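Side-chain contacts in succinate-semialdehyde dehydrogenase (Streptococcus pyogenes MGAS1882, PDB 4OGD), which probably oxidises succinic semialdehyde to succinate and binds NADP+ as its cofactor: residues F269-D273 / K274-R278; L282-K285 / V286-A290; N354-Y357 / Y358-I361; E376-E379 / V380-S384. One frame throughout, in Å; residues are numbered along the deposited sequence.

Overall arrangement
All four contacts are local and belong to the same α/β part of the aldehyde dehydrogenase fold. Contact 1 joins strand 268-272 to helix 276-288, and contact 2 is the far end of that helix. Their centres are 16 Å apart, and Phe269 packs on Leu283. Contact 4 ends helix 374-382, which lies on the same sheet. There Ile270 CD1 comes within 3.9 Å of Val380 CG1. Contact 3 is part of the loop before strand 365-371. It meets contact 4 through a probable hydrogen bond of 2.6 Å between Tyr358 OH and Asp383 OD2. Its last two residues begin the Glu-Ile-Phe-Gly-Pro motif, which in relatives lies near the cofactor.

Contact 1: residues F269-D273 / K274-R278; sequences FIVLD and KDYDR
Val271 has chi1 at 64°, which sets CG1 between its backbone N and carbonyl carbon and CG2 opposite the N. Tyr276 has chi1 at 175°, and its ring leaves the backbone opposite its own N. The two methyls of Val271 therefore serve different partners. CG1 of Val271 sits at the edge of the Tyr276 ring, near its plane, 3.8 Å from CD1. These side chains cross at about a right angle. CG2 of Val271 rests 3.6 Å from CB of Asp275. Both Val271 and Tyr276 also touch Ile368 of the neighbouring strand 365-371.

The backbone between them is tightly folded. Asp275 N gives a hydrogen bond of 2.8 Å to Leu272 O. Tyr276 N gives a longer but straighter one, 3.2 Å and 165°, to Asp273 O. In both, the donor stands above the carbonyl plane. Two waters extend this network. The first accepts from Leu272 N and donates to Asp275 OD2, at 2.8 Å from OD2. It ties the carboxylate back to the end of the strand. The second donates to Asp273 O at 2.8 Å and accepts from Asp277 N at 3.0 Å. Asp273 O is thus held by two donors, and an N-H of the first helical turn is satisfied. Asp273 OD1 forms a salt bridge with Lys370 of strand 365-371. The whole is a strand-to-helix connection made of two overlapping beta turns, joining strand 268-272 to helix 276-288 in the α/β fold of an aldehyde dehydrogenase.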
loop_
_atom_site.group_PDB
_atom_site.type_symbol
_atom_site.label_atom_id
_atom_site.label_comp_id
_atom_site.label_asym_id
_atom_site.label_seq_id
_atom_site.Cartn_x
_atom_site.Cartn_y
_atom_site.Cartn_z
ATOM N N PHE A 269 -27.150 -11.447 -8.392
ATOM C CA PHE A 269 -27.323 -12.111 -9.666
ATOM C C PHE A 269 -27.909 -11.116 -10.643
ATOM O O PHE A 269 -28.952 -10.532 -10.377
ATOM C CB PHE A 269 -28.256 -13.312 -9.521
ATOM C CG PHE A 269 -27.646 -14.459 -8.765
ATOM C CD1 PHE A 269 -26.660 -15.243 -9.353
ATOM C CD2 PHE A 269 -28.052 -14.752 -7.469
ATOM C CE1 PHE A 269 -26.091 -16.314 -8.665
ATOM C CE2 PHE A 269 -27.476 -15.827 -6.767
ATOM C CZ PHE A 269 -26.499 -16.603 -7.371
ATOM N N ILE A 270 -27.229 -10.905 -11.760
ATOM C CA ILE A 270 -27.706 -9.955 -12.755
ATOM C C ILE A 270 -28.168 -10.736 -13.984
ATOM O O ILE A 270 -27.380 -11.447 -14.604
ATOM C CB ILE A 270 -26.606 -8.941 -13.086
ATOM C CG1 ILE A 270 -26.225 -8.175 -11.810
ATOM C CG2 ILE A 270 -27.072 -7.966 -14.147
ATOM C CD1 ILE A 270 -25.154 -7.119 -12.032
ATOM N N VAL A 271 -29.457 -10.630 -14.304
ATOM C CA VAL A 271 -30.071 -11.486 -15.315
ATOM C C VAL A 271 -30.847 -10.657 -16.337
ATOM O O VAL A 271 -31.490 -9.665 -15.992
ATOM C CB VAL A 271 -30.974 -12.557 -14.651
ATOM C CG1 VAL A 271 -32.140 -11.916 -13.935
ATOM C CG2 VAL A 271 -31.475 -13.546 -15.673
ATOM N N LEU A 272 -30.755 -11.051 -17.602
ATOM C CA LEU A 272 -31.461 -10.361 -18.675
ATOM C C LEU A 272 -32.975 -10.600 -18.586
ATOM O O LEU A 272 -33.413 -11.654 -18.127
ATOM C CB LEU A 272 -30.889 -10.798 -20.027
ATOM C CG LEU A 272 -29.420 -10.404 -20.180
ATOM C CD1 LEU A 272 -28.700 -11.237 -21.217
ATOM C CD2 LEU A 272 -29.328 -8.938 -20.547
ATOM N N ASP A 273 -33.766 -9.615 -19.017
ATOM C CA ASP A 273 -35.226 -9.675 -18.905
ATOM C C ASP A 273 -35.810 -10.988 -19.435
ATOM O O ASP A 273 -36.679 -11.595 -18.806
ATOM C CB ASP A 273 -35.858 -8.488 -19.645
ATOM C CG ASP A 273 -37.370 -8.480 -19.544
ATOM O OD1 ASP A 273 -37.893 -8.003 -18.515
ATOM O OD2 ASP A 273 -38.038 -8.952 -20.490
ATOM N N LYS A 274 -35.302 -11.414 -20.589
ATOM C CA LYS A 274 -35.710 -12.649 -21.256
ATOM C C LYS A 274 -35.577 -13.865 -20.343
ATOM O O LYS A 274 -36.389 -14.806 -20.401
ATOM C CB LYS A 274 -34.821 -12.836 -22.494
ATOM C CG LYS A 274 -35.060 -14.099 -23.292
ATOM C CD LYS A 274 -34.150 -14.134 -24.514
ATOM C CE LYS A 274 -34.530 -15.273 -25.453
ATOM N NZ LYS A 274 -34.208 -14.915 -26.860
ATOM N N ASP A 275 -34.557 -13.836 -19.489
ATOM C CA ASP A 275 -34.193 -14.985 -18.664
ATOM C C ASP A 275 -34.679 -14.863 -17.225
ATOM O O ASP A 275 -34.449 -15.759 -16.403
ATOM C CB ASP A 275 -32.670 -15.142 -18.640
ATOM C CG ASP A 275 -32.082 -15.424 -20.007
ATOM O OD1 ASP A 275 -32.695 -16.177 -20.798
ATOM O OD2 ASP A 275 -30.995 -14.884 -20.296
ATOM N N TYR A 276 -35.344 -13.758 -16.910
ATOM C CA TYR A 276 -35.639 -13.437 -15.515
ATOM C C TYR A 276 -36.556 -14.443 -14.811
ATOM O O TYR A 276 -36.228 -14.934 -13.727
ATOM C CB TYR A 276 -36.201 -12.016 -15.411
ATOM C CG TYR A 276 -36.659 -11.630 -14.031
ATOM C CD1 TYR A 276 -35.745 -11.224 -13.061
ATOM C CD2 TYR A 276 -38.006 -11.662 -13.692
ATOM C CE1 TYR A 276 -36.165 -10.862 -11.802
ATOM C CE2 TYR A 276 -38.432 -11.303 -12.439
ATOM C CZ TYR A 276 -37.509 -10.903 -11.497
ATOM O OH TYR A 276 -37.942 -10.544 -10.241
ATOM N N ASP A 277 -37.706 -14.749 -15.406
ATOM C CA ASP A 277 -38.612 -15.711 -14.789
ATOM C C ASP A 277 -37.958 -17.084 -14.650
ATOM O O ASP A 277 -38.103 -17.758 -13.627
ATOM C CB ASP A 277 -39.917 -15.822 -15.585
ATOM C CG ASP A 277 -40.838 -14.645 -15.362
ATOM O OD1 ASP A 277 -40.611 -13.864 -14.418
ATOM O OD2 ASP A 277 -41.811 -14.512 -16.132
ATOM N N ARG A 278 -37.223 -17.484 -15.681
ATOM C CA ARG A 278 -36.511 -18.755 -15.684
ATOM C C ARG A 278 -35.481 -18.817 -14.560
ATOM O O ARG A 278 -35.367 -19.829 -13.866
ATOM C CB ARG A 278 -35.840 -18.974 -17.040
ATOM C CG ARG A 278 -35.125 -20.299 -17.180
ATOM C CD ARG A 278 -34.369 -20.350 -18.482
ATOM N NE ARG A 278 -33.735 -21.642 -18.688
ATOM C CZ ARG A 278 -32.998 -21.943 -19.747
ATOM N NH1 ARG A 278 -32.800 -21.039 -20.696
ATOM N NH2 ARG A 278 -32.457 -23.144 -19.853
HETATM O O HOH W 1 -29.527 -13.536 -18.361
HETATM O O HOH W 2 -38.506 -13.515 -17.976
#

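Contact 2: residues L282-K285 / V286-A290; sequences LLTK and VFKTA
Val286 lies one helical turn beyond Leu282 in the last part of α-helix 276-288, where i to i+4 bonds set the pattern. Its N donates to Leu282 O at 3.0 Å. Its CG2 branch, beside the backbone N, bends over the same oxygen, and Val286 CG2 is 3.4 Å from Leu282 O. The valine also packs on Tyr252 of helix 244-256.

Leu283 carries the apolar side of the contact. Its side chain and that of Phe287 run side by side and point the same way. Leu283 has CG opposite its backbone N (chi1 -168°), which directs the branch along the helix toward the ring. CD1 of Leu283 reaches CE1 of Phe287 at 3.5 Å. Phe287 N also bonds to Leu283 O at 2.9 Å, the i to i+4 bond between the same two residues. Both residues also rest on Ile346 of strand 345-348, so this is the face of the helix turned to the sheet.

Lys285 lies on a more open face. Its extended chain ends in a salt bridge from NZ to Glu248. Its carbonyl oxygen receives a weak bond of 3.3 Å from Lys288 N, which bonds better to Thr284 O. Thr284 and Lys288 also lie side by side, with Thr284 CG2 3.7 Å from Lys288 CE. The methyl CG2 of Thr289 closes over Lys285 O at 3.4 Å. Beside it, the Thr289 hydroxyl turns back into the helix: OG1 donates to Val286 O at 2.6 Å, in the carbonyl plane, and that oxygen also accepts from Thr289 N.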
loop_
_atom_site.group_PDB
_atom_site.type_symbol
_atom_site.label_atom_id
_atom_site.label_comp_id
_atom_site.label_asym_id
_atom_site.label_seq_id
_atom_site.Cartn_x
_atom_site.Cartn_y
_atom_site.Cartn_z
ATOM N N LEU A 282 -35.231 -21.193 -11.250
ATOM C CA LEU A 282 -34.041 -22.010 -11.064
ATOM C C LEU A 282 -33.409 -21.779 -9.695
ATOM O O LEU A 282 -33.077 -22.736 -8.990
ATOM C CB LEU A 282 -33.020 -21.743 -12.169
ATOM C CG LEU A 282 -31.735 -22.563 -12.073
ATOM C CD1 LEU A 282 -32.062 -24.044 -12.160
ATOM C CD2 LEU A 282 -30.775 -22.175 -13.176
ATOM N N LEU A 283 -33.239 -20.513 -9.312
ATOM C CA LEU A 283 -32.620 -20.207 -8.022
ATOM C C LEU A 283 -33.504 -20.693 -6.866
ATOM O O LEU A 283 -33.008 -21.181 -5.844
ATOM C CB LEU A 283 -32.319 -18.707 -7.898
ATOM C CG LEU A 283 -31.420 -18.323 -6.714
ATOM C CD1 LEU A 283 -30.012 -18.857 -6.924
ATOM C CD2 LEU A 283 -31.381 -16.811 -6.509
ATOM N N THR A 284 -34.816 -20.584 -7.046
ATOM C CA THR A 284 -35.767 -21.114 -6.073
ATOM C C THR A 284 -35.617 -22.628 -5.915
ATOM O O THR A 284 -35.577 -23.148 -4.793
ATOM C CB THR A 284 -37.212 -20.766 -6.474
ATOM O OG1 THR A 284 -37.377 -19.339 -6.446
ATOM C CG2 THR A 284 -38.203 -21.408 -5.502
ATOM N N LYS A 285 -35.515 -23.327 -7.041
ATOM C CA LYS A 285 -35.327 -24.776 -7.039
ATOM C C LYS A 285 -34.075 -25.158 -6.262
ATOM O O LYS A 285 -34.096 -26.053 -5.412
ATOM C CB LYS A 285 -35.213 -25.285 -8.475
ATOM C CG LYS A 285 -34.905 -26.777 -8.592
ATOM C CD LYS A 285 -34.564 -27.142 -10.026
ATOM C CE LYS A 285 -34.282 -28.619 -10.190
ATOM N NZ LYS A 285 -33.717 -28.891 -11.539
ATOM N N VAL A 286 -32.983 -24.457 -6.543
ATOM C CA VAL A 286 -31.701 -24.741 -5.901
ATOM C C VAL A 286 -31.740 -24.466 -4.394
ATOM O O VAL A 286 -31.269 -25.268 -3.585
ATOM C CB VAL A 286 -30.575 -23.912 -6.568
ATOM C CG1 VAL A 286 -29.315 -23.908 -5.712
ATOM C CG2 VAL A 286 -30.272 -24.449 -7.967
ATOM N N PHE A 287 -32.312 -23.324 -4.026
ATOM C CA PHE A 287 -32.418 -22.925 -2.632
ATOM C C PHE A 287 -33.297 -23.884 -1.827
ATOM O O PHE A 287 -33.069 -24.085 -0.632
ATOM C CB PHE A 287 -32.923 -21.477 -2.533
ATOM C CG PHE A 287 -31.817 -20.441 -2.582
ATOM C CD1 PHE A 287 -30.737 -20.591 -3.441
ATOM C CD2 PHE A 287 -31.867 -19.327 -1.762
ATOM C CE1 PHE A 287 -29.717 -19.631 -3.478
ATOM C CE2 PHE A 287 -30.856 -18.363 -1.790
ATOM C CZ PHE A 287 -29.787 -18.520 -2.647
ATOM N N LYS A 288 -34.280 -24.495 -2.489
ATOM C CA LYS A 288 -35.164 -25.456 -1.828
ATOM C C LYS A 288 -34.453 -26.726 -1.392
ATOM O O LYS A 288 -34.927 -27.430 -0.498
ATOM C CB LYS A 288 -36.336 -25.820 -2.743
ATOM C CG LYS A 288 -37.488 -24.829 -2.662
ATOM C CD LYS A 288 -38.520 -25.122 -3.744
ATOM C CE LYS A 288 -39.742 -24.240 -3.591
ATOM N NZ LYS A 288 -40.739 -24.525 -4.663
ATOM N N THR A 289 -33.314 -27.012 -2.013
ATOM C CA THR A 289 -32.576 -28.233 -1.710
ATOM C C THR A 289 -31.777 -28.144 -0.419
ATOM O O THR A 289 -31.269 -29.154 0.060
ATOM C CB THR A 289 -31.624 -28.637 -2.855
ATOM O OG1 THR A 289 -30.546 -27.696 -2.955
ATOM C CG2 THR A 289 -32.373 -28.696 -4.171
ATOM N N ALA A 290 -31.676 -26.943 0.145
ATOM C CA ALA A 290 -30.905 -26.738 1.370
ATOM C C ALA A 290 -31.411 -27.562 2.546
ATOM O O ALA A 290 -32.616 -27.635 2.801
ATOM C CB ALA A 290 -30.880 -25.266 1.746
#

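Contact 3: residues N354-Y357 / Y358-I361; sequences NPIY and YQEI
Tyr358 N donates to Pro355 O at 3.2 Å, with the donor above the carbonyl plane. The next bond, from Gln359 N to Ile356 O at 3.3 Å, is weak. Both continue the i to i+3 pattern of the short 3-10 segment 355-357. Asn354 starts this turn in two ways. Its OD1 accepts from Ile356 N at 3.1 Å, which is an Asx turn. Its backbone O accepts from Tyr357 N at 2.9 Å. The other end of the amide is used too, because ND2 donates to Ala321 O. The buried asparagine thus has both amide atoms engaged.

The tyrosines form an edge-to-face pair. The edge of Tyr357 is directed at the face of Tyr358, with centroids 4.7 Å apart and planes at 59°. Tyr357 CD1 stands over the centre of the Tyr358 ring, 3.4 Å from its CZ. Tyr358 OH is hydrogen-bonded to Asp383 OD2, and Tyr357 O accepts from Tyr369 OH. Gln359 has chi1 at -72°, which brings its chain back over the turn. Its OE1 lies 3.5 Å from Ile356 CD1 and accepts from Gln317 NE2. Ile356 CG2 in turn meets Ile361 CD1 at 3.8 Å, the two side chains crossing at about a right angle.

The Asx turn and 3-10 turn lead to Glu360 and Ile361, which open the Glu-Ile-Phe-Gly-Pro motif of aldehyde dehydrogenases; in relatives its glutamate lies near the nicotinamide ribose of the cofactor.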
loop_
_atom_site.group_PDB
_atom_site.type_symbol
_atom_site.label_atom_id
_atom_site.label_comp_id
_atom_site.label_asym_id
_atom_site.label_seq_id
_atom_site.Cartn_x
_atom_site.Cartn_y
_atom_site.Cartn_z
ATOM N N ASN A 354 -33.819 1.839 -2.581
ATOM C CA ASN A 354 -33.858 0.799 -1.557
ATOM C C ASN A 354 -32.437 0.611 -1.036
ATOM O O ASN A 354 -31.536 0.311 -1.811
ATOM C CB ASN A 354 -34.386 -0.504 -2.168
ATOM C CG ASN A 354 -34.705 -1.565 -1.125
ATOM O OD1 ASN A 354 -33.977 -1.737 -0.151
ATOM N ND2 ASN A 354 -35.797 -2.292 -1.339
ATOM N N PRO A 355 -32.227 0.803 0.273
ATOM C CA PRO A 355 -30.870 0.730 0.832
ATOM C C PRO A 355 -30.167 -0.586 0.503
ATOM O O PRO A 355 -28.955 -0.594 0.275
ATOM C CB PRO A 355 -31.113 0.826 2.337
ATOM C CG PRO A 355 -32.385 1.585 2.458
ATOM C CD PRO A 355 -33.230 1.150 1.295
ATOM N N ILE A 356 -30.926 -1.676 0.459
ATOM C CA ILE A 356 -30.352 -2.999 0.216
ATOM C C ILE A 356 -29.795 -3.157 -1.222
ATOM O O ILE A 356 -28.947 -4.015 -1.478
ATOM C CB ILE A 356 -31.361 -4.116 0.631
ATOM C CG1 ILE A 356 -31.630 -4.032 2.139
ATOM C CG2 ILE A 356 -30.857 -5.509 0.277
ATOM C CD1 ILE A 356 -30.367 -4.167 3.007
ATOM N N TYR A 357 -30.224 -2.297 -2.149
ATOM C CA TYR A 357 -29.661 -2.280 -3.502
ATOM C C TYR A 357 -28.137 -2.198 -3.462
ATOM O O TYR A 357 -27.458 -2.771 -4.314
ATOM C CB TYR A 357 -30.211 -1.081 -4.290
ATOM C CG TYR A 357 -29.972 -1.115 -5.793
ATOM C CD1 TYR A 357 -28.780 -0.652 -6.345
ATOM C CD2 TYR A 357 -30.955 -1.575 -6.658
ATOM C CE1 TYR A 357 -28.571 -0.666 -7.722
ATOM C CE2 TYR A 357 -30.757 -1.591 -8.031
ATOM C CZ TYR A 357 -29.563 -1.140 -8.557
ATOM O OH TYR A 357 -29.394 -1.166 -9.932
ATOM N N TYR A 358 -27.608 -1.511 -2.451
ATOM C CA TYR A 358 -26.176 -1.234 -2.368
ATOM C C TYR A 358 -25.483 -1.848 -1.149
ATOM O O TYR A 358 -24.307 -1.572 -0.916
ATOM C CB TYR A 358 -25.926 0.283 -2.364
ATOM C CG TYR A 358 -26.326 0.973 -3.647
ATOM C CD1 TYR A 358 -25.557 0.838 -4.796
ATOM C CD2 TYR A 358 -27.467 1.766 -3.709
ATOM C CE1 TYR A 358 -25.921 1.469 -5.976
ATOM C CE2 TYR A 358 -27.836 2.397 -4.880
ATOM C CZ TYR A 358 -27.056 2.253 -6.005
ATOM O OH TYR A 358 -27.422 2.877 -7.174
ATOM N N GLN A 359 -26.191 -2.670 -0.376
ATOM C CA GLN A 359 -25.623 -3.236 0.856
ATOM C C GLN A 359 -25.233 -4.693 0.708
ATOM O O GLN A 359 -25.952 -5.467 0.082
ATOM C CB GLN A 359 -26.627 -3.143 2.007
ATOM C CG GLN A 359 -26.849 -1.751 2.542
ATOM C CD GLN A 359 -27.618 -1.748 3.852
ATOM O OE1 GLN A 359 -27.627 -2.739 4.597
ATOM N NE2 GLN A 359 -28.271 -0.630 4.142
ATOM N N GLU A 360 -24.110 -5.071 1.312
ATOM C CA GLU A 360 -23.711 -6.476 1.377
ATOM C C GLU A 360 -24.505 -7.202 2.456
ATOM O O GLU A 360 -24.524 -6.768 3.611
ATOM C CB GLU A 360 -22.214 -6.578 1.695
ATOM C CG GLU A 360 -21.735 -7.995 1.970
ATOM C CD GLU A 360 -20.264 -8.051 2.331
ATOM O OE1 GLU A 360 -19.791 -7.132 3.031
ATOM O OE2 GLU A 360 -19.580 -9.008 1.905
ATOM N N ILE A 361 -25.162 -8.301 2.082
ATOM C CA ILE A 361 -25.844 -9.162 3.046
ATOM C C ILE A 361 -24.994 -10.405 3.307
ATOM O O ILE A 361 -24.799 -11.240 2.412
ATOM C CB ILE A 361 -27.233 -9.598 2.547
ATOM C CG1 ILE A 361 -28.121 -8.384 2.261
ATOM C CG2 ILE A 361 -27.911 -10.472 3.599
ATOM C CD1 ILE A 361 -29.502 -8.759 1.736
#

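Contact 4: residues E376-E379 / V380-S384; sequences EAIE and VANDS
Regular i to i+4 bonds run through Val380, Ala381 and Asn382, and the helix stops at Asp383, the centre of an inverse gamma turn. This is the end of helix 374-382, the crossover helix between the parallel strands 365-371 and 391-393 in a β-α-β unit. Val380 N to Glu376 O is short and straight, 2.8 Å and 171°, with the donor nearly on the line of the C=O bond. Val380 CG2 folds over the same oxygen, 3.3 Å from Glu376 O. It also lies 4.1 Å from CG of Glu376, whose extended chain carries OE1 back to Ser372 N.

Ala377 and Ala381, with Val380, face the sheet. Both alanines touch Ile270 and Ile237, and their small size is consistent with close packing of helix on sheet. Ala381 CB is 3.3 Å from Ala377 O.

At the last turn the bonding becomes less regular. Glu379 O receives weak bonds from both Asn382 N and Asp383 N. Asn382 N also bonds to Ile378 O at 2.9 Å. The amide of Asn382 is fixed from outside, with OD1 accepting from Glu408 N and ND2 donating to Lys406 O. Ile378 runs alongside it, pointing the same way. With chi1 at -67°, Ile378 sets CG2 opposite its backbone N, and this methyl rests 3.7 Å from Asn382 ND2.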
loop_
_atom_site.group_PDB
_atom_site.type_symbol
_atom_site.label_atom_id
_atom_site.label_comp_id
_atom_site.label_asym_id
_atom_site.label_seq_id
_atom_site.Cartn_x
_atom_site.Cartn_y
_atom_site.Cartn_z
ATOM N N GLU A 376 -26.385 -2.705 -19.789
ATOM C CA GLU A 376 -26.942 -2.393 -18.479
ATOM C C GLU A 376 -26.428 -3.358 -17.405
ATOM O O GLU A 376 -26.219 -2.955 -16.265
ATOM C CB GLU A 376 -28.467 -2.385 -18.522
ATOM C CG GLU A 376 -29.110 -1.935 -17.221
ATOM C CD GLU A 376 -30.568 -1.601 -17.391
ATOM O OE1 GLU A 376 -31.354 -2.521 -17.706
ATOM O OE2 GLU A 376 -30.924 -0.407 -17.240
ATOM N N ALA A 377 -26.220 -4.620 -17.767
ATOM C CA ALA A 377 -25.666 -5.600 -16.828
ATOM C C ALA A 377 -24.342 -5.098 -16.271
ATOM O O ALA A 377 -24.095 -5.191 -15.068
ATOM C CB ALA A 377 -25.466 -6.947 -17.509
ATOM N N ILE A 378 -23.505 -4.569 -17.159
ATOM C CA ILE A 378 -22.198 -4.032 -16.773
ATOM C C ILE A 378 -22.341 -2.773 -15.920
ATOM O O ILE A 378 -21.696 -2.640 -14.882
ATOM C CB ILE A 378 -21.336 -3.748 -18.018
ATOM C CG1 ILE A 378 -20.983 -5.069 -18.715
ATOM C CG2 ILE A 378 -20.066 -2.965 -17.645
ATOM C CD1 ILE A 378 -20.564 -4.910 -20.154
ATOM N N GLU A 379 -23.208 -1.863 -16.355
ATOM C CA GLU A 379 -23.522 -0.649 -15.595
ATOM C C GLU A 379 -23.973 -0.962 -14.164
ATOM O O GLU A 379 -23.472 -0.369 -13.198
ATOM C CB GLU A 379 -24.615 0.145 -16.318
ATOM C CG GLU A 379 -24.974 1.477 -15.660
ATOM C CD GLU A 379 -23.948 2.556 -15.937
ATOM O OE1 GLU A 379 -23.235 2.448 -16.960
ATOM O OE2 GLU A 379 -23.855 3.515 -15.139
ATOM N N VAL A 380 -24.912 -1.897 -14.026
ATOM C CA VAL A 380 -25.391 -2.295 -12.704
ATOM C C VAL A 380 -24.276 -2.980 -11.903
ATOM O O VAL A 380 -24.069 -2.672 -10.734
ATOM C CB VAL A 380 -26.648 -3.191 -12.792
ATOM C CG1 VAL A 380 -27.032 -3.713 -11.422
ATOM C CG2 VAL A 380 -27.800 -2.400 -13.382
ATOM N N ALA A 381 -23.536 -3.874 -12.548
ATOM C CA ALA A 381 -22.411 -4.527 -11.885
ATOM C C ALA A 381 -21.438 -3.512 -11.282
ATOM O O ALA A 381 -20.944 -3.702 -10.160
ATOM C CB ALA A 381 -21.686 -5.461 -12.862
ATOM N N ASN A 382 -21.191 -2.424 -12.013
ATOM C CA ASN A 382 -20.205 -1.430 -11.590
ATOM C C ASN A 382 -20.782 -0.337 -10.710
ATOM O O ASN A 382 -20.027 0.447 -10.126
ATOM C CB ASN A 382 -19.503 -0.813 -12.802
ATOM C CG ASN A 382 -18.606 -1.798 -13.507
ATOM O OD1 ASN A 382 -18.217 -2.806 -12.923
ATOM N ND2 ASN A 382 -18.259 -1.513 -14.764
ATOM N N ASP A 383 -22.112 -0.272 -10.627
ATOM C CA ASP A 383 -22.759 0.684 -9.738
ATOM C C ASP A 383 -22.760 0.095 -8.335
ATOM O O ASP A 383 -23.786 -0.364 -7.833
ATOM C CB ASP A 383 -24.182 1.004 -10.208
ATOM C CG ASP A 383 -24.856 2.071 -9.364
ATOM O OD1 ASP A 383 -24.141 2.915 -8.778
ATOM O OD2 ASP A 383 -26.111 2.072 -9.294
ATOM N N SER A 384 -21.588 0.107 -7.712
ATOM C CA SER A 384 -21.393 -0.571 -6.436
ATOM C C SER A 384 -20.270 0.109 -5.676
ATOM O O SER A 384 -19.309 0.587 -6.280
ATOM C CB SER A 384 -21.017 -2.031 -6.692
ATOM O OG SER A 384 -20.843 -2.736 -5.472
#